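Local atomic coordinates of ATP-dependent RNA helicase HrpB (Escherichia coli, PDB entry 6EUD), a protein that hydrolyses ATP to ADP and phosphate as a bacterial DExH-box NTPase of the DEAH/RHA helicase type, and binds single-stranded RNA. Residues 625-630 / 665-670; 673-678 / 682-687; 653-658 / 688-693. All blocks are in the same frame, centred on the assembly; numbering follows the deposited sequence.

Contact 1 (625-630 / 665-670); sequences SVLNWT and ETWLLP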
# COMPACT_ATOMS: atom_id res chain seq x y z
N SER A 625 27.26 -21.38 5.61
CA SER A 625 28.10 -22.30 6.35
C SER A 625 28.84 -23.35 5.50
O SER A 625 29.82 -23.91 5.97
CB SER A 625 27.23 -23.00 7.39
OG SER A 625 27.65 -24.33 7.64
N VAL A 626 28.38 -23.63 4.28
CA VAL A 626 29.07 -24.64 3.45
C VAL A 626 30.33 -24.07 2.80
O VAL A 626 31.13 -24.82 2.26
CB VAL A 626 28.18 -25.24 2.33
CG1 VAL A 626 27.10 -26.16 2.91
CG2 VAL A 626 27.59 -24.15 1.43
N LEU A 627 30.49 -22.75 2.85
CA LEU A 627 31.69 -22.11 2.36
C LEU A 627 32.77 -22.15 3.44
O LEU A 627 32.48 -22.48 4.60
CB LEU A 627 31.40 -20.66 1.96
CG LEU A 627 30.32 -20.62 0.88
CD1 LEU A 627 29.94 -19.20 0.57
CD2 LEU A 627 30.82 -21.37 -0.36
N ASN A 628 34.00 -21.84 3.05
CA ASN A 628 35.11 -21.83 4.01
C ASN A 628 35.32 -20.47 4.66
O ASN A 628 36.01 -19.60 4.11
CB ASN A 628 36.41 -22.27 3.35
CG ASN A 628 37.53 -22.41 4.34
OD1 ASN A 628 37.29 -22.65 5.52
ND2 ASN A 628 38.77 -22.26 3.87
N TRP A 629 34.73 -20.30 5.83
CA TRP A 629 34.83 -19.04 6.55
C TRP A 629 36.02 -19.03 7.50
O TRP A 629 35.88 -19.39 8.67
CB TRP A 629 33.53 -18.77 7.30
CG TRP A 629 32.45 -18.40 6.35
CD1 TRP A 629 31.57 -19.24 5.74
CD2 TRP A 629 32.18 -17.09 5.85
NE1 TRP A 629 30.75 -18.52 4.90
CE2 TRP A 629 31.11 -17.20 4.95
CE3 TRP A 629 32.74 -15.82 6.08
CZ2 TRP A 629 30.57 -16.09 4.28
CZ3 TRP A 629 32.21 -14.72 5.42
CH2 TRP A 629 31.13 -14.86 4.52
N THR A 630 37.19 -18.63 7.00
CA THR A 630 38.38 -18.48 7.84
C THR A 630 38.18 -17.33 8.82
O THR A 630 37.32 -16.46 8.57
CB THR A 630 39.65 -18.20 7.01
OG1 THR A 630 39.44 -17.02 6.23
CG2 THR A 630 39.96 -19.35 6.09
N GLU A 665 25.41 -14.70 -7.13
CA GLU A 665 25.71 -14.55 -8.54
C GLU A 665 26.72 -13.42 -8.78
O GLU A 665 27.61 -13.52 -9.63
CB GLU A 665 24.41 -14.28 -9.33
CG GLU A 665 23.51 -15.52 -9.51
CD GLU A 665 22.74 -15.91 -8.24
OE1 GLU A 665 22.62 -15.07 -7.32
OE2 GLU A 665 22.24 -17.06 -8.17
N THR A 666 26.61 -12.34 -8.01
CA THR A 666 27.49 -11.20 -8.23
C THR A 666 28.85 -11.35 -7.51
O THR A 666 29.89 -11.14 -8.14
CB THR A 666 26.79 -9.88 -7.80
OG1 THR A 666 26.49 -9.93 -6.40
CG2 THR A 666 25.49 -9.73 -8.53
N TRP A 667 28.87 -11.75 -6.24
CA TRP A 667 30.15 -11.79 -5.50
C TRP A 667 30.88 -13.13 -5.50
O TRP A 667 32.11 -13.16 -5.36
CB TRP A 667 29.95 -11.31 -4.05
CG TRP A 667 29.21 -12.23 -3.12
CD1 TRP A 667 27.86 -12.31 -2.96
CD2 TRP A 667 29.78 -13.15 -2.17
NE1 TRP A 667 27.55 -13.25 -1.99
CE2 TRP A 667 28.71 -13.77 -1.49
CE3 TRP A 667 31.09 -13.52 -1.83
CZ2 TRP A 667 28.90 -14.75 -0.49
CZ3 TRP A 667 31.29 -14.49 -0.84
CH2 TRP A 667 30.20 -15.09 -0.19
N LEU A 668 30.15 -14.24 -5.65
CA LEU A 668 30.75 -15.56 -5.47
C LEU A 668 30.96 -16.31 -6.77
O LEU A 668 32.01 -16.93 -6.97
CB LEU A 668 29.90 -16.41 -4.53
CG LEU A 668 30.59 -17.76 -4.28
CD1 LEU A 668 31.98 -17.52 -3.66
CD2 LEU A 668 29.73 -18.69 -3.40
N LEU A 669 29.95 -16.26 -7.64
CA LEU A 669 30.01 -16.97 -8.92
C LEU A 669 31.24 -16.63 -9.79
O LEU A 669 31.83 -17.55 -10.35
CB LEU A 669 28.72 -16.71 -9.72
CG LEU A 669 28.62 -17.31 -11.13
CD1 LEU A 669 28.81 -18.82 -11.14
CD2 LEU A 669 27.29 -16.92 -11.76
N PRO A 670 31.64 -15.33 -9.91
CA PRO A 670 32.83 -15.04 -10.72
C PRO A 670 34.06 -15.86 -10.35
O PRO A 670 34.90 -16.08 -11.21
CB PRO A 670 33.09 -13.56 -10.43
CG PRO A 670 31.77 -13.01 -10.12
CD PRO A 670 31.03 -14.09 -9.38
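Leu627 and Leu668 make the closest backbone approach of the two segments, and even there their CA atoms stand 10.3 Å apart, so the two segments meet through side chains only and no hydrogen bond crosses between them. The setting is a small, mostly helical bundle in the C-terminal part of the helicase. Segment 625-630 is the turn between helices 608-622 and 631-646, while 665-670 carries the end of the short helix 664-667 and the chain that leaves it. Leu627 and Leu668 reach toward each other tip to tip, with CD1 of Leu627 lying 4.0 Å from CD2 of Leu668. The other methyl of Leu627, CD2, is 4.2 Å from that same Leu668 CD2, which therefore rests against the fork of its partner. With CG anti to the backbone N (chi1 -177°), Leu668 sends its branched end toward Leu627. Its CB lies 4.0 Å above the plane of the Trp667 ring, over its centre. The far corner of the indole, Trp667 CH2, meets Leu627 CD1 obliquely at 4.2 Å. Leucine suits both leucine positions, since a forked, flexible tip can span widely separated backbones without burying a polar group. Ile619 of helix 608-622 also touches Leu668, and Ile686 of helix 686-692 touches Leu627. At the far end of the turn, Thr630 is the N-cap of helix 631-646 and offers OG1 to the N of Ala633. The indole of Trp667 offers Leu627 and Leu668 a broad apolar surface, while its one polar atom, NE1, is satisfied by a hydrogen bond to the carbonyl O of Leu660.

Contact 2 (673-678 / 682-687); sequences TGVHSL and KSLDIY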
# COMPACT_ATOMS: atom_id res chain seq x y z
N THR A 673 35.28 -20.61 -11.28
CA THR A 673 35.88 -21.28 -12.42
C THR A 673 36.69 -22.48 -11.95
O THR A 673 37.52 -22.36 -11.04
CB THR A 673 36.78 -20.33 -13.22
OG1 THR A 673 36.07 -19.11 -13.49
CG2 THR A 673 37.19 -20.97 -14.54
N GLY A 674 36.42 -23.64 -12.54
CA GLY A 674 37.16 -24.83 -12.19
C GLY A 674 36.61 -25.61 -11.01
O GLY A 674 37.10 -26.70 -10.70
N VAL A 675 35.61 -25.05 -10.34
CA VAL A 675 34.91 -25.81 -9.31
C VAL A 675 34.00 -26.84 -9.97
O VAL A 675 33.02 -26.49 -10.62
CB VAL A 675 34.07 -24.91 -8.40
CG1 VAL A 675 33.29 -25.76 -7.39
CG2 VAL A 675 34.95 -23.89 -7.69
N HIS A 676 34.33 -28.12 -9.82
CA HIS A 676 33.61 -29.18 -10.51
C HIS A 676 32.92 -30.16 -9.54
O HIS A 676 32.34 -31.15 -9.96
CB HIS A 676 34.57 -29.97 -11.42
CG HIS A 676 35.28 -29.13 -12.43
ND1 HIS A 676 34.65 -28.47 -13.47
CD2 HIS A 676 36.62 -28.87 -12.59
CE1 HIS A 676 35.53 -27.83 -14.19
NE2 HIS A 676 36.73 -28.05 -13.70
N SER A 677 33.01 -29.88 -8.25
CA SER A 677 32.46 -30.78 -7.24
C SER A 677 32.08 -30.00 -6.01
O SER A 677 32.65 -28.93 -5.75
CB SER A 677 33.46 -31.86 -6.84
OG SER A 677 34.55 -31.29 -6.11
N LEU A 678 31.15 -30.53 -5.23
CA LEU A 678 30.77 -29.89 -3.97
C LEU A 678 31.99 -29.72 -3.06
O LEU A 678 32.04 -28.80 -2.26
CB LEU A 678 29.67 -30.69 -3.26
CG LEU A 678 28.24 -30.42 -3.77
CD1 LEU A 678 27.24 -31.22 -2.99
CD2 LEU A 678 27.93 -28.95 -3.64
N LYS A 682 34.50 -25.55 -0.63
CA LYS A 682 35.31 -25.16 0.52
C LYS A 682 36.64 -24.54 0.09
O LYS A 682 37.35 -23.99 0.91
CB LYS A 682 35.57 -26.36 1.44
CG LYS A 682 34.42 -26.76 2.35
CD LYS A 682 34.22 -25.76 3.48
CE LYS A 682 33.23 -26.27 4.53
NZ LYS A 682 32.96 -25.27 5.60
N SER A 683 36.98 -24.63 -1.19
CA SER A 683 38.24 -24.11 -1.71
C SER A 683 38.16 -22.64 -2.15
O SER A 683 39.18 -21.98 -2.35
CB SER A 683 38.69 -24.97 -2.90
OG SER A 683 38.66 -26.34 -2.55
N LEU A 684 36.94 -22.14 -2.33
CA LEU A 684 36.75 -20.75 -2.73
C LEU A 684 37.32 -19.80 -1.69
O LEU A 684 37.08 -19.98 -0.50
CB LEU A 684 35.26 -20.46 -2.93
CG LEU A 684 34.62 -21.27 -4.04
CD1 LEU A 684 33.11 -21.17 -3.95
CD2 LEU A 684 35.12 -20.80 -5.40
N ASP A 685 38.07 -18.81 -2.16
CA ASP A 685 38.70 -17.82 -1.29
C ASP A 685 37.70 -16.76 -0.91
O ASP A 685 37.52 -15.76 -1.62
CB ASP A 685 39.92 -17.19 -1.98
CG ASP A 685 40.81 -16.44 -1.00
OD1 ASP A 685 40.31 -15.90 0.00
OD2 ASP A 685 42.03 -16.37 -1.25
N ILE A 686 37.03 -17.01 0.21
CA ILE A 686 35.91 -16.19 0.64
C ILE A 686 36.33 -14.77 0.96
O ILE A 686 35.59 -13.83 0.68
CB ILE A 686 35.22 -16.82 1.88
CG1 ILE A 686 34.57 -18.17 1.48
CG2 ILE A 686 34.20 -15.88 2.51
CD1 ILE A 686 33.59 -18.06 0.34
N TYR A 687 37.53 -14.62 1.53
CA TYR A 687 38.11 -13.32 1.86
C TYR A 687 38.32 -12.49 0.62
O TYR A 687 37.99 -11.31 0.59
CB TYR A 687 39.45 -13.49 2.58
CG TYR A 687 40.25 -12.20 2.72
CD1 TYR A 687 41.19 -11.81 1.76
CD2 TYR A 687 40.08 -11.38 3.83
CE1 TYR A 687 41.92 -10.61 1.89
CE2 TYR A 687 40.81 -10.22 3.99
CZ TYR A 687 41.73 -9.83 3.02
OH TYR A 687 42.44 -8.66 3.18
O HOH W 1 32.84 -28.18 -0.08
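Val675 lays its CG2 methyl against Leu684, 3.8 Å from CD2, the two side chains crossing at about a right angle. This is the one apolar touch between the segments, and no direct hydrogen bond joins them. With CG1 anti to the backbone N (chi1 177°), Val675 has CG2 on the side that faces Leu684. A compact beta-branched side chain gives this partly exposed loop a small apolar surface; the longer Leu684 reaches over to meet it from a buried position. Just before, Gly674 has a positive phi of 87°, a backbone shape that glycine adopts easily. Where the chain turns back, Leu678 O and Lys682 N come within 4.4 Å of each other. A water lies between them, but its bond to Lys682 N is weak and its contact with Leu678 O is doubtfully short. Asp685 then starts helix 686-692 as its N-cap, OD1 accepting from the N of Gln688. Around this loop, Val675 O receives a bond from His612 NE2 of helix 608-622, Leu678 packs on Val576 and Trp578 of strand 571-579, and Ile686 lies on Ala633 of helix 631-646.

Contact 3 (653-658 / 688-693); sequences PAVDDE and QALRGL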
# COMPACT_ATOMS: atom_id res chain seq x y z
N PRO A 653 29.42 -2.19 1.08
CA PRO A 653 28.49 -3.26 0.73
C PRO A 653 27.82 -3.90 1.93
O PRO A 653 28.45 -4.09 2.97
CB PRO A 653 29.38 -4.28 0.00
CG PRO A 653 30.72 -4.03 0.52
CD PRO A 653 30.80 -2.53 0.70
N ALA A 654 26.55 -4.22 1.79
CA ALA A 654 25.86 -5.02 2.77
C ALA A 654 26.47 -6.42 2.77
O ALA A 654 26.74 -6.98 1.71
CB ALA A 654 24.38 -5.06 2.48
N VAL A 655 26.71 -6.96 3.96
CA VAL A 655 27.33 -8.26 4.09
C VAL A 655 26.64 -9.07 5.18
O VAL A 655 27.24 -9.93 5.80
CB VAL A 655 28.83 -8.14 4.42
CG1 VAL A 655 29.58 -7.59 3.22
CG2 VAL A 655 29.04 -7.27 5.66
N ASP A 656 25.36 -8.79 5.39
CA ASP A 656 24.52 -9.66 6.22
C ASP A 656 24.21 -10.93 5.44
O ASP A 656 24.28 -10.93 4.21
CB ASP A 656 23.24 -8.93 6.60
CG ASP A 656 22.48 -8.44 5.40
OD1 ASP A 656 22.96 -7.48 4.75
OD2 ASP A 656 21.42 -9.01 5.10
N ASP A 657 23.85 -12.00 6.14
CA ASP A 657 23.61 -13.29 5.52
C ASP A 657 22.64 -13.22 4.35
O ASP A 657 22.91 -13.80 3.29
CB ASP A 657 23.10 -14.30 6.55
CG ASP A 657 24.23 -15.04 7.23
OD1 ASP A 657 25.32 -14.44 7.41
OD2 ASP A 657 24.04 -16.22 7.60
N GLU A 658 21.54 -12.50 4.50
CA GLU A 658 20.56 -12.48 3.42
C GLU A 658 21.05 -11.72 2.18
O GLU A 658 20.81 -12.16 1.06
CB GLU A 658 19.22 -11.93 3.90
CG GLU A 658 18.06 -12.42 3.04
CD GLU A 658 16.71 -11.85 3.45
OE1 GLU A 658 16.61 -11.26 4.55
OE2 GLU A 658 15.73 -12.00 2.67
N GLN A 688 38.90 -13.10 -0.41
CA GLN A 688 39.15 -12.40 -1.65
C GLN A 688 37.84 -12.01 -2.33
O GLN A 688 37.72 -10.92 -2.89
CB GLN A 688 40.00 -13.25 -2.58
CG GLN A 688 40.90 -12.41 -3.45
CD GLN A 688 41.85 -11.56 -2.61
OE1 GLN A 688 42.64 -12.10 -1.82
NE2 GLN A 688 41.76 -10.24 -2.75
N ALA A 689 36.85 -12.90 -2.27
CA ALA A 689 35.56 -12.65 -2.90
C ALA A 689 34.85 -11.47 -2.24
O ALA A 689 34.37 -10.57 -2.93
CB ALA A 689 34.69 -13.90 -2.86
N LEU A 690 34.77 -11.48 -0.92
CA LEU A 690 34.25 -10.33 -0.18
C LEU A 690 35.01 -9.04 -0.48
O LEU A 690 34.42 -7.98 -0.72
CB LEU A 690 34.28 -10.61 1.32
CG LEU A 690 33.21 -11.58 1.81
CD1 LEU A 690 33.37 -11.79 3.29
CD2 LEU A 690 31.83 -11.02 1.50
N ARG A 691 36.34 -9.12 -0.49
CA ARG A 691 37.17 -7.95 -0.75
C ARG A 691 36.95 -7.46 -2.19
O ARG A 691 37.12 -6.28 -2.49
CB ARG A 691 38.65 -8.30 -0.50
CG ARG A 691 39.55 -7.11 -0.36
CD ARG A 691 40.92 -7.55 0.10
NE ARG A 691 41.73 -6.39 0.48
CZ ARG A 691 42.50 -5.72 -0.36
NH1 ARG A 691 42.57 -6.10 -1.63
NH2 ARG A 691 43.20 -4.68 0.06
N GLY A 692 36.54 -8.39 -3.06
CA GLY A 692 36.23 -8.07 -4.44
C GLY A 692 35.06 -7.11 -4.55
O GLY A 692 34.95 -6.39 -5.55
N LEU A 693 34.19 -7.09 -3.54
CA LEU A 693 33.06 -6.14 -3.49
C LEU A 693 33.49 -4.65 -3.45
O LEU A 693 32.68 -3.77 -3.69
CB LEU A 693 32.17 -6.44 -2.28
CG LEU A 693 31.44 -7.79 -2.35
CD1 LEU A 693 30.78 -8.20 -1.03
CD2 LEU A 693 30.41 -7.74 -3.44
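Pro653 and Leu693 bring the backbones within 6.9 Å, CA to CA, and two residues further along the first segment Val655 faces Leu690 at 8.4 Å between CA atoms, so the loop entering helix 657-662 runs past the C-terminal part of helix 686-692. The proline and the leucine cross obliquely: ring atom CG of Pro653 lies 4.0 Å from CB of Leu693, touching the root of that side chain rather than its tip. A proline fits here because its ring offers a rigid apolar surface and its nitrogen has no N-H left to satisfy. Leu693 has CG anti to the carbonyl carbon (chi1 -66°), which carries its branched end on toward Val655. There CD1 of Leu693 comes to 4.5 Å from Val655 CG1, a loose contact. The same valine methyl, CG1, is 4.4 Å from CD2 of Leu690. The two leucines, three residues apart, thus both reach Val655, and their backbones are joined by a bond from Leu693 N to Leu690 O at 3.0 Å. Val655 also lies against Leu640 and Leu641 of helix 631-646, and Trp667 touches Leu693. Next in the chain, Asp656 is the N-cap of helix 657-662: its carboxylate caps a backbone N just past the segment, and OD1 is hydrogen-bonded to Ser659 OG. Aspartate suits that place because its short acidic chain can fold back to accept from the amide groups exposed at a helix start. An Asp N-cap thus starts helix 657-662 while the loop residues before it pack on 688-693, joining two short helices of a helical bundle away from the nucleotide site.

In the fold
Following the chain from helix 608-622, the turn 625-630 comes first and helix 631-646 leads to 653-658, the first half of contact 3. The chain then passes through 665-670, closing contact 1, before contact 2 closes its short loop between 673-678 and 682-687. Helix 686-692 finally brings 688-693 back to complete contact 3. Contacts 1 and 3 thus cross, contacts 1 and 2 follow in series, and contact 2 is nested within the loop of contact 3. Lys682 NZ probably donates to Leu627 O, coupling contacts 1 and 2; Trp667 packing on Ala689 and Trp629 on Leu690 couple contacts 1 and 3. Together they gather five helices into one bundle.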